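Local coordinates for protein TCR alpha chain (Gallus gallus, PDB 6LIR) that pairs with a TCR beta chain to form the chicken alpha-beta T-cell receptor, which probably recognises peptide antigens presented by MHC molecules, at residues G15-C20 with A71-R76; V2-S7 with Y85-R90; E129-T134 with M178-K183; Y136-L141 with A165-T170. All blocks are in the same frame, centred on the assembly; numbering follows the deposited sequence.

Interaction 1 of 4, residues G15-C20 with A71-R76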
loop_
_atom_site.group_PDB
_atom_site.type_symbol
_atom_site.label_atom_id
_atom_site.label_comp_id
_atom_site.label_asym_id
_atom_site.label_seq_id
_atom_site.Cartn_x
_atom_site.Cartn_y
_atom_site.Cartn_z
ATOM N N GLY A 15 15.989 7.723 14.709
ATOM C CA GLY A 15 15.462 6.455 15.182
ATOM C C GLY A 15 14.097 6.588 15.832
ATOM O O GLY A 15 13.717 7.640 16.347
ATOM N N ILE A 16 13.346 5.485 15.817
ATOM C CA ILE A 16 12.016 5.478 16.418
ATOM C C ILE A 16 11.727 4.102 17.005
ATOM O O ILE A 16 12.131 3.066 16.463
ATOM C CB ILE A 16 10.928 5.890 15.403
ATOM C CG1 ILE A 16 9.590 6.101 16.124
ATOM C CG2 ILE A 16 10.807 4.861 14.281
ATOM C CD1 ILE A 16 8.509 6.710 15.266
ATOM N N ASN A 17 11.008 4.116 18.121
ATOM C CA ASN A 17 10.625 2.930 18.869
ATOM C C ASN A 17 9.176 2.571 18.557
ATOM O O ASN A 17 8.293 3.435 18.606
ATOM C CB ASN A 17 10.801 3.174 20.367
ATOM C CG ASN A 17 10.893 1.890 21.162
ATOM O OD1 ASN A 17 11.611 0.962 20.787
ATOM N ND2 ASN A 17 10.163 1.828 22.266
ATOM N N ILE A 18 8.928 1.304 18.250
ATOM C CA ILE A 18 7.576 0.821 17.991
ATOM C C ILE A 18 7.258 -0.201 19.078
ATOM O O ILE A 18 7.918 -1.243 19.175
ATOM C CB ILE A 18 7.435 0.213 16.590
ATOM C CG1 ILE A 18 7.874 1.222 15.524
ATOM C CG2 ILE A 18 5.994 -0.214 16.326
ATOM C CD1 ILE A 18 7.651 0.739 14.108
ATOM N N THR A 19 6.280 0.119 19.923
ATOM C CA THR A 19 5.945 -0.702 21.078
ATOM C C THR A 19 4.909 -1.765 20.735
ATOM O O THR A 19 4.197 -1.685 19.732
ATOM C CB THR A 19 5.417 0.160 22.228
ATOM O OG1 THR A 19 4.206 0.809 21.822
ATOM C CG2 THR A 19 6.443 1.212 22.638
ATOM N N CYS A 20 4.788 -2.738 21.633
ATOM C CA CYS A 20 3.801 -3.803 21.513
ATOM C C CYS A 20 3.528 -4.304 22.922
ATOM O O CYS A 20 4.457 -4.716 23.620
ATOM C CB CYS A 20 4.298 -4.935 20.608
ATOM S SG CYS A 20 3.216 -6.386 20.529
ATOM N N ALA A 71 9.527 -4.187 22.136
ATOM C CA ALA A 71 9.728 -2.923 21.446
ATOM C C ALA A 71 10.696 -3.143 20.299
ATOM O O ALA A 71 11.758 -3.744 20.485
ATOM C CB ALA A 71 10.266 -1.839 22.389
ATOM N N LEU A 72 10.319 -2.655 19.122
ATOM C CA LEU A 72 11.158 -2.704 17.937
ATOM C C LEU A 72 11.763 -1.325 17.719
ATOM O O LEU A 72 11.040 -0.356 17.460
ATOM C CB LEU A 72 10.355 -3.134 16.711
ATOM C CG LEU A 72 11.191 -3.270 15.439
ATOM C CD1 LEU A 72 12.179 -4.421 15.575
ATOM C CD2 LEU A 72 10.304 -3.457 14.216
ATOM N N TRP A 73 13.082 -1.237 17.832
ATOM C CA TRP A 73 13.799 0.016 17.639
ATOM C C TRP A 73 14.401 0.010 16.244
ATOM O O TRP A 73 15.163 -0.897 15.902
ATOM C CB TRP A 73 14.893 0.195 18.692
ATOM C CG TRP A 73 15.826 1.357 18.419
ATOM C CD1 TRP A 73 17.121 1.288 17.990
ATOM C CD2 TRP A 73 15.529 2.753 18.567
ATOM N NE1 TRP A 73 17.649 2.555 17.862
ATOM C CE2 TRP A 73 16.692 3.471 18.211
ATOM C CE3 TRP A 73 14.394 3.466 18.967
ATOM C CZ2 TRP A 73 16.752 4.865 18.244
ATOM C CZ3 TRP A 73 14.455 4.853 19.001
ATOM C CH2 TRP A 73 15.625 5.535 18.641
ATOM N N LEU A 74 14.030 0.994 15.433
ATOM C CA LEU A 74 14.636 1.204 14.124
ATOM C C LEU A 74 15.711 2.274 14.278
ATOM O O LEU A 74 15.401 3.418 14.613
ATOM C CB LEU A 74 13.586 1.632 13.098
ATOM C CG LEU A 74 12.593 0.580 12.589
ATOM C CD1 LEU A 74 11.495 0.317 13.603
ATOM C CD2 LEU A 74 11.993 1.027 11.264
ATOM N N ALA A 75 16.967 1.911 14.029
ATOM C CA ALA A 75 18.063 2.814 14.373
ATOM C C ALA A 75 18.277 3.903 13.329
ATOM O O ALA A 75 18.784 4.982 13.659
ATOM C CB ALA A 75 19.356 2.034 14.565
ATOM N N ARG A 76 17.916 3.644 12.079
ATOM C CA ARG A 76 18.224 4.579 11.001
ATOM C C ARG A 76 17.151 4.572 9.926
ATOM O O ARG A 76 17.441 4.222 8.773
ATOM C CB ARG A 76 19.575 4.287 10.353
ATOM C CG ARG A 76 20.650 5.221 10.866
ATOM C CD ARG A 76 22.027 4.850 10.347
ATOM N NE ARG A 76 23.032 5.032 11.381
ATOM C CZ ARG A 76 23.406 4.074 12.221
ATOM N NH1 ARG A 76 22.854 2.867 12.140
ATOM N NH2 ARG A 76 24.318 4.323 13.144
#
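Trp73 lays its six-membered ring against the backbone of 15-16, on the face that also carries Asn17 and Ala71. CZ3 stands 3.4 Å from Ile16 N, which lies over one face of the indole, while CH2 comes within 3.4 Å of Gly15 C. Gly15 brings no side chain, so the ring can press directly on the main chain. With CG anti to the backbone N (chi1 170°), the ring reaches across to the neighbouring strand, where Asn17 CB meets its edge, in plane, 3.9 Å from CE3. Farther along the same face, Asn17 OD1 approaches Ala71 CB at 3.5 Å.

Ile18 works on the other face. Its backbone pairs with Leu72 through two bonds, Ile18 N to Leu72 O and Leu72 N to Ile18 O, each 2.8 Å. Its side chain packs diagonally on Leu74, CD1 to CD1 at 3.9 Å. Ile16 and Leu74 form the second antiparallel hydrogen-bonded pair.

Strand 16-21 is an outermost strand of its sheet within this chain. Strand 69-74 lies between it and strand 59-63, while Ile18, Leu72 and Leu74 face Tyr85, and the first two also Trp32, of the opposing sheet.

Interaction 2 of 4, residues V2-S7 with Y85-R90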
loop_
_atom_site.group_PDB
_atom_site.type_symbol
_atom_site.label_atom_id
_atom_site.label_comp_id
_atom_site.label_asym_id
_atom_site.label_seq_id
_atom_site.Cartn_x
_atom_site.Cartn_y
_atom_site.Cartn_z
ATOM N N VAL A 2 -3.318 -8.000 21.765
ATOM C CA VAL A 2 -1.971 -7.547 21.444
ATOM C C VAL A 2 -2.097 -6.139 20.882
ATOM O O VAL A 2 -2.557 -5.951 19.751
ATOM C CB VAL A 2 -1.272 -8.492 20.457
ATOM C CG1 VAL A 2 0.146 -8.037 20.217
ATOM C CG2 VAL A 2 -1.283 -9.915 20.996
ATOM N N GLN A 3 -1.699 -5.148 21.676
ATOM C CA GLN A 3 -1.960 -3.747 21.374
ATOM C C GLN A 3 -0.733 -3.054 20.797
ATOM O O GLN A 3 0.392 -3.259 21.263
ATOM C CB GLN A 3 -2.430 -3.003 22.624
ATOM C CG GLN A 3 -3.706 -3.564 23.220
ATOM C CD GLN A 3 -3.834 -3.258 24.694
ATOM O OE1 GLN A 3 -3.198 -3.900 25.530
ATOM N NE2 GLN A 3 -4.659 -2.270 25.025
ATOM N N GLN A 4 -0.970 -2.216 19.791
ATOM C CA GLN A 4 0.054 -1.407 19.150
ATOM C C GLN A 4 -0.518 -0.023 18.890
ATOM O O GLN A 4 -1.726 0.137 18.701
ATOM C CB GLN A 4 0.531 -2.012 17.820
ATOM C CG GLN A 4 1.218 -3.359 17.930
ATOM C CD GLN A 4 1.737 -3.839 16.587
ATOM O OE1 GLN A 4 1.241 -4.820 16.032
ATOM N NE2 GLN A 4 2.734 -3.139 16.052
ATOM N N GLU A 5 0.354 0.977 18.874
ATOM C CA GLU A 5 -0.100 2.307 18.510
ATOM C C GLU A 5 -0.472 2.313 17.029
ATOM O O GLU A 5 0.236 1.719 16.211
ATOM C CB GLU A 5 0.989 3.343 18.777
ATOM C CG GLU A 5 1.316 3.539 20.248
ATOM C CD GLU A 5 0.104 3.947 21.061
ATOM O OE1 GLU A 5 -0.276 5.137 21.005
ATOM O OE2 GLU A 5 -0.468 3.083 21.759
ATOM N N PRO A 6 -1.594 2.938 16.660
ATOM C CA PRO A 6 -2.035 2.878 15.254
ATOM C C PRO A 6 -1.025 3.443 14.270
ATOM O O PRO A 6 -0.895 2.921 13.154
ATOM C CB PRO A 6 -3.344 3.682 15.266
ATOM C CG PRO A 6 -3.260 4.542 16.488
ATOM C CD PRO A 6 -2.506 3.735 17.497
ATOM N N SER A 7 -0.317 4.509 14.635
ATOM C CA SER A 7 0.602 5.135 13.699
ATOM C C SER A 7 1.800 5.707 14.440
ATOM O O SER A 7 1.752 5.968 15.646
ATOM C CB SER A 7 -0.093 6.232 12.885
ATOM O OG SER A 7 -0.708 7.178 13.736
ATOM N N TYR A 85 3.992 -2.035 10.747
ATOM C CA TYR A 85 4.800 -2.970 11.514
ATOM C C TYR A 85 3.914 -3.741 12.482
ATOM O O TYR A 85 3.183 -3.139 13.276
ATOM C CB TYR A 85 5.910 -2.231 12.260
ATOM C CG TYR A 85 7.013 -1.748 11.344
ATOM C CD1 TYR A 85 6.859 -0.595 10.582
ATOM C CD2 TYR A 85 8.204 -2.450 11.237
ATOM C CE1 TYR A 85 7.866 -0.155 9.740
ATOM C CE2 TYR A 85 9.213 -2.022 10.402
ATOM C CZ TYR A 85 9.040 -0.874 9.657
ATOM O OH TYR A 85 10.052 -0.457 8.829
ATOM N N TYR A 86 3.976 -5.067 12.403
ATOM C CA TYR A 86 3.151 -5.959 13.203
ATOM C C TYR A 86 4.014 -6.735 14.185
ATOM O O TYR A 86 5.053 -7.288 13.813
ATOM C CB TYR A 86 2.403 -6.969 12.323
ATOM C CG TYR A 86 1.244 -6.416 11.527
ATOM C CD1 TYR A 86 -0.005 -6.238 12.109
ATOM C CD2 TYR A 86 1.391 -6.105 10.179
ATOM C CE1 TYR A 86 -1.071 -5.748 11.382
ATOM C CE2 TYR A 86 0.331 -5.613 9.443
ATOM C CZ TYR A 86 -0.897 -5.435 10.048
ATOM O OH TYR A 86 -1.953 -4.944 9.317
ATOM N N CYS A 87 3.557 -6.819 15.427
ATOM C CA CYS A 87 4.117 -7.780 16.360
ATOM C C CYS A 87 3.174 -8.971 16.430
ATOM O O CYS A 87 1.961 -8.838 16.254
ATOM C CB CYS A 87 4.319 -7.181 17.759
ATOM S SG CYS A 87 2.796 -6.631 18.546
ATOM N N ALA A 88 3.753 -10.146 16.637
ATOM C CA ALA A 88 2.993 -11.383 16.750
ATOM C C ALA A 88 3.606 -12.201 17.873
ATOM O O ALA A 88 4.821 -12.425 17.881
ATOM C CB ALA A 88 3.008 -12.172 15.435
ATOM N N VAL A 89 2.779 -12.627 18.826
ATOM C CA VAL A 89 3.279 -13.305 20.014
ATOM C C VAL A 89 2.624 -14.674 20.129
ATOM O O VAL A 89 1.514 -14.908 19.643
ATOM C CB VAL A 89 3.030 -12.475 21.294
ATOM C CG1 VAL A 89 3.578 -11.061 21.130
ATOM C CG2 VAL A 89 1.549 -12.433 21.627
ATOM N N ARG A 90 3.325 -15.577 20.805
ATOM C CA ARG A 90 2.843 -16.924 21.066
ATOM C C ARG A 90 2.894 -17.166 22.562
ATOM O O ARG A 90 3.927 -16.928 23.196
ATOM C CB ARG A 90 3.664 -17.981 20.320
ATOM C CG ARG A 90 2.819 -18.909 19.469
ATOM C CD ARG A 90 3.649 -20.029 18.865
ATOM N NE ARG A 90 4.568 -19.532 17.847
ATOM C CZ ARG A 90 4.252 -19.389 16.562
ATOM N NH1 ARG A 90 5.150 -18.923 15.704
ATOM N NH2 ARG A 90 3.036 -19.704 16.138
#
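Gln4 OE1 is gripped by two backbone amides: Cys87 N across the contact, and Gly102 N of strand 97-108 through a weak bond. The Cys87 N-H points almost straight at the oxygen (3.1 Å, 171°), yet it arrives from above the carbonyl plane, 51° out of it, rather than along a lone pair. The other end of the same amide donates from Gln4 NE2 to Tyr85 O at 2.8 Å. Because its oxygen and nitrogen bind two residues of one strand, the rotation of the buried amide is fixed. The side chain reaches them extended beyond CG, with CG anti to the carbonyl carbon (chi1 -64°).

Beside the amide, Cys87 SG lies 3.5 Å from Gln4 OE1 and touches Val2 CG1 at 3.4 Å. The other branch of Val2, CG2, meets Val89 CG2 at 3.8 Å, the two side chains passing in opposite directions. Trp32 packs on both Gln4 and Cys87, and Tyr86 turns to the other side, onto Leu40 of the TCR beta chain.

Cys87 is joined to Cys20, and Tyr85 OH bonds to Asp81 O four residues earlier, as in a tyrosine corner. A buried glutamine near the N-terminus, bound to the strand of the second cysteine and, weakly, to the Phe-Gly-X-Gly motif of strand 97-108, is characteristic of immunoglobulin V domains.

Interaction 3 of 4, residues E129-T134 with M178-K183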
loop_
_atom_site.group_PDB
_atom_site.type_symbol
_atom_site.label_atom_id
_atom_site.label_comp_id
_atom_site.label_asym_id
_atom_site.label_seq_id
_atom_site.Cartn_x
_atom_site.Cartn_y
_atom_site.Cartn_z
ATOM N N GLU A 129 -8.706 19.214 -15.471
ATOM C CA GLU A 129 -7.455 19.859 -15.102
ATOM C C GLU A 129 -6.953 19.266 -13.796
ATOM O O GLU A 129 -7.744 18.968 -12.896
ATOM C CB GLU A 129 -7.620 21.377 -14.959
ATOM C CG GLU A 129 -6.696 22.181 -15.854
ATOM C CD GLU A 129 -6.897 23.678 -15.702
ATOM O OE1 GLU A 129 -7.006 24.374 -16.734
ATOM O OE2 GLU A 129 -6.943 24.159 -14.548
ATOM N N MET A 130 -5.636 19.080 -13.704
ATOM C CA MET A 130 -5.007 18.519 -12.516
ATOM C C MET A 130 -4.077 19.555 -11.904
ATOM O O MET A 130 -3.247 20.152 -12.601
ATOM C CB MET A 130 -4.228 17.246 -12.862
ATOM C CG MET A 130 -3.448 16.637 -11.701
ATOM S SD MET A 130 -4.482 15.780 -10.498
ATOM C CE MET A 130 -5.005 14.356 -11.454
ATOM N N CYS A 131 -4.216 19.770 -10.608
ATOM C CA CYS A 131 -3.381 20.722 -9.892
ATOM C C CYS A 131 -2.243 19.985 -9.207
ATOM O O CYS A 131 -2.479 19.058 -8.431
ATOM C CB CYS A 131 -4.204 21.522 -8.884
ATOM S SG CYS A 131 -3.391 22.941 -8.102
ATOM N N LEU A 132 -1.015 20.407 -9.481
ATOM C CA LEU A 132 0.164 19.770 -8.913
ATOM C C LEU A 132 0.919 20.753 -8.023
ATOM O O LEU A 132 1.368 21.804 -8.491
ATOM C CB LEU A 132 1.062 19.256 -10.036
ATOM C CG LEU A 132 2.399 18.628 -9.643
ATOM C CD1 LEU A 132 2.242 17.322 -8.857
ATOM C CD2 LEU A 132 3.286 18.418 -10.867
ATOM N N ILE A 133 1.073 20.398 -6.749
ATOM C CA ILE A 133 1.897 21.140 -5.801
ATOM C C ILE A 133 3.137 20.313 -5.490
ATOM O O ILE A 133 3.024 19.160 -5.055
ATOM C CB ILE A 133 1.118 21.480 -4.516
ATOM C CG1 ILE A 133 -0.210 22.161 -4.855
ATOM C CG2 ILE A 133 1.955 22.371 -3.611
ATOM C CD1 ILE A 133 -1.404 21.218 -4.844
ATOM N N THR A 134 4.316 20.902 -5.685
ATOM C CA THR A 134 5.567 20.165 -5.558
ATOM C C THR A 134 6.529 20.855 -4.601
ATOM O O THR A 134 6.382 22.035 -4.275
ATOM C CB THR A 134 6.273 20.006 -6.915
ATOM O OG1 THR A 134 6.858 21.258 -7.299
ATOM C CG2 THR A 134 5.299 19.579 -7.981
ATOM N N MET A 178 -12.105 24.701 -11.575
ATOM C CA MET A 178 -10.813 24.370 -11.001
ATOM C C MET A 178 -10.063 25.656 -10.703
ATOM O O MET A 178 -9.983 26.547 -11.554
ATOM C CB MET A 178 -9.995 23.486 -11.951
ATOM C CG MET A 178 -8.483 23.616 -11.784
ATOM S SD MET A 178 -7.884 23.078 -10.169
ATOM C CE MET A 178 -8.243 21.325 -10.246
ATOM N N GLN A 179 -9.498 25.734 -9.500
ATOM C CA GLN A 179 -8.683 26.868 -9.084
ATOM C C GLN A 179 -7.470 26.276 -8.380
ATOM O O GLN A 179 -7.571 25.808 -7.241
ATOM C CB GLN A 179 -9.462 27.811 -8.166
ATOM C CG GLN A 179 -8.638 28.979 -7.643
ATOM C CD GLN A 179 -9.485 30.087 -7.056
ATOM O OE1 GLN A 179 -10.687 30.150 -7.294
ATOM N NE2 GLN A 179 -8.860 30.963 -6.269
ATOM N N CYS A 180 -6.330 26.294 -9.069
ATOM C CA CYS A 180 -5.105 25.653 -8.612
ATOM C C CYS A 180 -4.341 26.654 -7.767
ATOM O O CYS A 180 -3.819 27.642 -8.292
ATOM C CB CYS A 180 -4.289 25.259 -9.837
ATOM S SG CYS A 180 -2.933 24.120 -9.692
ATOM N N GLY A 181 -4.247 26.386 -6.471
ATOM C CA GLY A 181 -3.417 27.219 -5.631
ATOM C C GLY A 181 -3.071 26.553 -4.321
ATOM O O GLY A 181 -3.505 25.437 -4.015
ATOM N N ALA A 182 -2.294 27.293 -3.536
ATOM C CA ALA A 182 -2.016 26.953 -2.146
ATOM C C ALA A 182 -1.332 28.136 -1.478
ATOM O O ALA A 182 -0.871 29.066 -2.144
ATOM C CB ALA A 182 -1.146 25.700 -2.022
ATOM N N LYS A 183 -1.293 28.101 -0.150
ATOM C CA LYS A 183 -0.514 29.054 0.632
ATOM C C LYS A 183 0.536 28.307 1.440
ATOM O O LYS A 183 0.253 27.250 2.013
ATOM C CB LYS A 183 -1.399 29.905 1.548
ATOM C CG LYS A 183 -2.431 30.705 0.777
ATOM C CD LYS A 183 -3.741 30.817 1.523
ATOM C CE LYS A 183 -3.663 31.930 2.554
ATOM N NZ LYS A 183 -5.005 32.331 3.050
#
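The carboxylate of Glu129 is the flat side-chain group that touches across this contact, and it meets Met178 through one oxygen. OE2 lies 3.2 Å from Met178 CG, which is displaced to one side of the carboxylate plane. The two chains cross at a slant, Glu129 being extended beyond CG. Met178, by contrast, is bent at both chi2 (64°) and chi3 (66°), a fold that carries its CE to 3.6 Å from the backbone oxygen Glu129 O. Its sulfur, SD, comes to 4.2 Å from Cys131 CB.

Next to this packing is the covalent link, Cys131 SG to Cys180 SG at 2.0 Å. Both sulfurs are anti to their own backbone N, and the disulfide torsion of 94° is positive, a right-handed twist near the unstrained value. The CA atoms of the two cysteines are 5.4 Å apart. Val117 packs on both residues, and Cys131 also touches Tyr171.

Cys131 belongs to strand 128-134 and Cys180 immediately precedes strand 181-184, so the bond ties the two sheets of the constant immunoglobulin domain. The link is covalent, with methionine packing beside it that also lies against two oxygens of Glu129; the carboxylate has its salt bridge with Arg119, which would favour the ionised form.

Interaction 4 of 4, residues Y136-L141 with A165-T170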
loop_
_atom_site.group_PDB
_atom_site.type_symbol
_atom_site.label_atom_id
_atom_site.label_comp_id
_atom_site.label_asym_id
_atom_site.label_seq_id
_atom_site.Cartn_x
_atom_site.Cartn_y
_atom_site.Cartn_z
ATOM N N TYR A 136 7.367 21.135 -1.557
ATOM C CA TYR A 136 6.908 21.898 -0.406
ATOM C C TYR A 136 7.277 21.174 0.883
ATOM O O TYR A 136 7.757 20.036 0.875
ATOM C CB TYR A 136 5.392 22.115 -0.471
ATOM C CG TYR A 136 4.598 20.825 -0.529
ATOM C CD1 TYR A 136 4.184 20.186 0.636
ATOM C CD2 TYR A 136 4.267 20.248 -1.747
ATOM C CE1 TYR A 136 3.458 19.004 0.584
ATOM C CE2 TYR A 136 3.544 19.070 -1.809
ATOM C CZ TYR A 136 3.139 18.452 -0.643
ATOM O OH TYR A 136 2.420 17.280 -0.708
ATOM N N SER A 137 7.026 21.851 2.003
ATOM C CA SER A 137 7.200 21.241 3.311
ATOM C C SER A 137 5.828 20.905 3.869
ATOM O O SER A 137 4.991 21.811 4.009
ATOM C CB SER A 137 7.937 22.195 4.244
ATOM O OG SER A 137 7.870 21.763 5.588
ATOM N N PRO A 138 5.544 19.633 4.164
ATOM C CA PRO A 138 4.159 19.236 4.496
ATOM C C PRO A 138 3.508 20.039 5.612
ATOM O O PRO A 138 2.317 20.363 5.513
ATOM C CB PRO A 138 4.303 17.751 4.874
ATOM C CG PRO A 138 5.769 17.535 5.110
ATOM C CD PRO A 138 6.474 18.493 4.213
ATOM N N GLU A 139 4.250 20.382 6.667
ATOM C CA GLU A 139 3.648 21.088 7.791
ATOM C C GLU A 139 3.377 22.556 7.495
ATOM O O GLU A 139 2.616 23.191 8.232
ATOM C CB GLU A 139 4.535 20.971 9.034
ATOM C CG GLU A 139 5.841 21.737 8.952
ATOM C CD GLU A 139 6.932 20.956 8.244
ATOM O OE1 GLU A 139 8.003 21.542 7.980
ATOM O OE2 GLU A 139 6.715 19.761 7.942
ATOM N N LYS A 140 3.967 23.106 6.435
ATOM C CA LYS A 140 3.777 24.507 6.096
ATOM C C LYS A 140 2.815 24.723 4.935
ATOM O O LYS A 140 2.381 25.859 4.718
ATOM C CB LYS A 140 5.120 25.160 5.752
ATOM C CG LYS A 140 6.116 25.219 6.895
ATOM C CD LYS A 140 7.316 26.067 6.498
ATOM C CE LYS A 140 8.401 26.048 7.559
ATOM N NZ LYS A 140 9.522 26.959 7.193
ATOM N N LEU A 141 2.467 23.677 4.192
ATOM C CA LEU A 141 1.578 23.843 3.054
ATOM C C LEU A 141 0.134 23.899 3.526
ATOM O O LEU A 141 -0.287 23.118 4.384
ATOM C CB LEU A 141 1.759 22.705 2.048
ATOM C CG LEU A 141 0.893 22.813 0.789
ATOM C CD1 LEU A 141 1.487 23.808 -0.200
ATOM C CD2 LEU A 141 0.701 21.447 0.137
ATOM N N ALA A 165 14.548 13.676 -2.516
ATOM C CA ALA A 165 13.156 13.424 -2.184
ATOM C C ALA A 165 12.349 14.710 -2.300
ATOM O O ALA A 165 12.858 15.809 -2.062
ATOM C CB ALA A 165 13.016 12.844 -0.772
ATOM N N SER A 166 11.077 14.563 -2.652
ATOM C CA SER A 166 10.210 15.717 -2.808
ATOM C C SER A 166 8.773 15.283 -2.584
ATOM O O SER A 166 8.378 14.184 -2.980
ATOM C CB SER A 166 10.358 16.352 -4.199
ATOM O OG SER A 166 10.070 15.414 -5.226
ATOM N N TYR A 167 8.000 16.157 -1.955
ATOM C CA TYR A 167 6.591 15.905 -1.724
ATOM C C TYR A 167 5.796 16.368 -2.934
ATOM O O TYR A 167 6.180 17.313 -3.628
ATOM C CB TYR A 167 6.100 16.650 -0.480
ATOM C CG TYR A 167 6.395 15.963 0.832
ATOM C CD1 TYR A 167 7.654 16.044 1.414
ATOM C CD2 TYR A 167 5.407 15.244 1.498
ATOM C CE1 TYR A 167 7.924 15.422 2.622
ATOM C CE2 TYR A 167 5.665 14.626 2.702
ATOM C CZ TYR A 167 6.924 14.713 3.259
ATOM O OH TYR A 167 7.181 14.089 4.458
ATOM N N LEU A 168 4.663 15.709 -3.163
ATOM C CA LEU A 168 3.757 16.070 -4.242
ATOM C C LEU A 168 2.336 15.927 -3.731
ATOM O O LEU A 168 2.002 14.929 -3.088
ATOM C CB LEU A 168 3.945 15.170 -5.475
ATOM C CG LEU A 168 5.345 14.913 -6.030
ATOM C CD1 LEU A 168 5.307 13.788 -7.060
ATOM C CD2 LEU A 168 5.921 16.179 -6.636
ATOM N N SER A 169 1.513 16.924 -4.019
ATOM C CA SER A 169 0.088 16.886 -3.737
ATOM C C SER A 169 -0.659 17.171 -5.029
ATOM O O SER A 169 -0.192 17.946 -5.866
ATOM C CB SER A 169 -0.309 17.894 -2.644
ATOM O OG SER A 169 -0.065 17.355 -1.350
ATOM N N THR A 170 -1.817 16.536 -5.199
ATOM C CA THR A 170 -2.608 16.758 -6.401
ATOM C C THR A 170 -4.090 16.768 -6.065
ATOM O O THR A 170 -4.534 16.136 -5.106
ATOM C CB THR A 170 -2.374 15.671 -7.468
ATOM O OG1 THR A 170 -2.505 14.372 -6.874
ATOM C CG2 THR A 170 -1.000 15.808 -8.102
HETATM O O HOH W 1 9.018 18.680 -0.747
#
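Tyr136 and Tyr167 set their side chains at about a right angle and their rings form an oblique pair, with planes inclined by 49° and centroids 5.8 Å apart. The closest ring packing comes from Tyr167 CB, which makes a CH-pi contact over a face of the Tyr136 ring, 3.7 Å from its centroid. Leu141 CD2 covers the opposite face, 3.6 Å above the plane, so the ring lies between Leu141, at the start of strand 141-142, and Tyr167 of strand 164-174. Leu168 C and Ser169 N lie at its edge. Tyr136 takes up the crowded position, CG between backbone N and carbonyl carbon (chi1 58°), which sends the ring across to strand 164-174.

Pro138 makes a second CH-pi contact, its CD over a face of the Tyr167 ring, 3.8 Å from the centroid. A water accepts from Tyr167 N at 3.0 Å; its approach to Tyr136 O is too short to be secure, so a bridge between the backbones is doubtful.

At the far end of the ring, Ser169 OG donates to Tyr136 OH at 2.6 Å, and that hydroxyl is also bonded to Glu151 OE1 of strand 150-156. Two partners therefore satisfy a buried phenol, and the nearby carboxylate probably polarises it, consistent with the short bond from the serine.

Interactions 1 and 2 belong to the variable domain and interactions 3 and 4 to the constant domain, on opposite sides of the chain's centre. Within each pair the centres lie 12 Å apart; between domains they are 26 to 38 Å apart, and even the nearest atoms, those of interactions 1 and 4, are about 13 Å from each other. The Cys20-Cys87 disulfide joins interaction 1 to interaction 2, where Tyr85 also packs on Ile18. Interactions 3 and 4 share a sheet: Ile133 O and Ser169 N are probably hydrogen-bonded at 2.9 Å. In sequence, interaction 1 is nested within interaction 2, and interaction 4 within interaction 3.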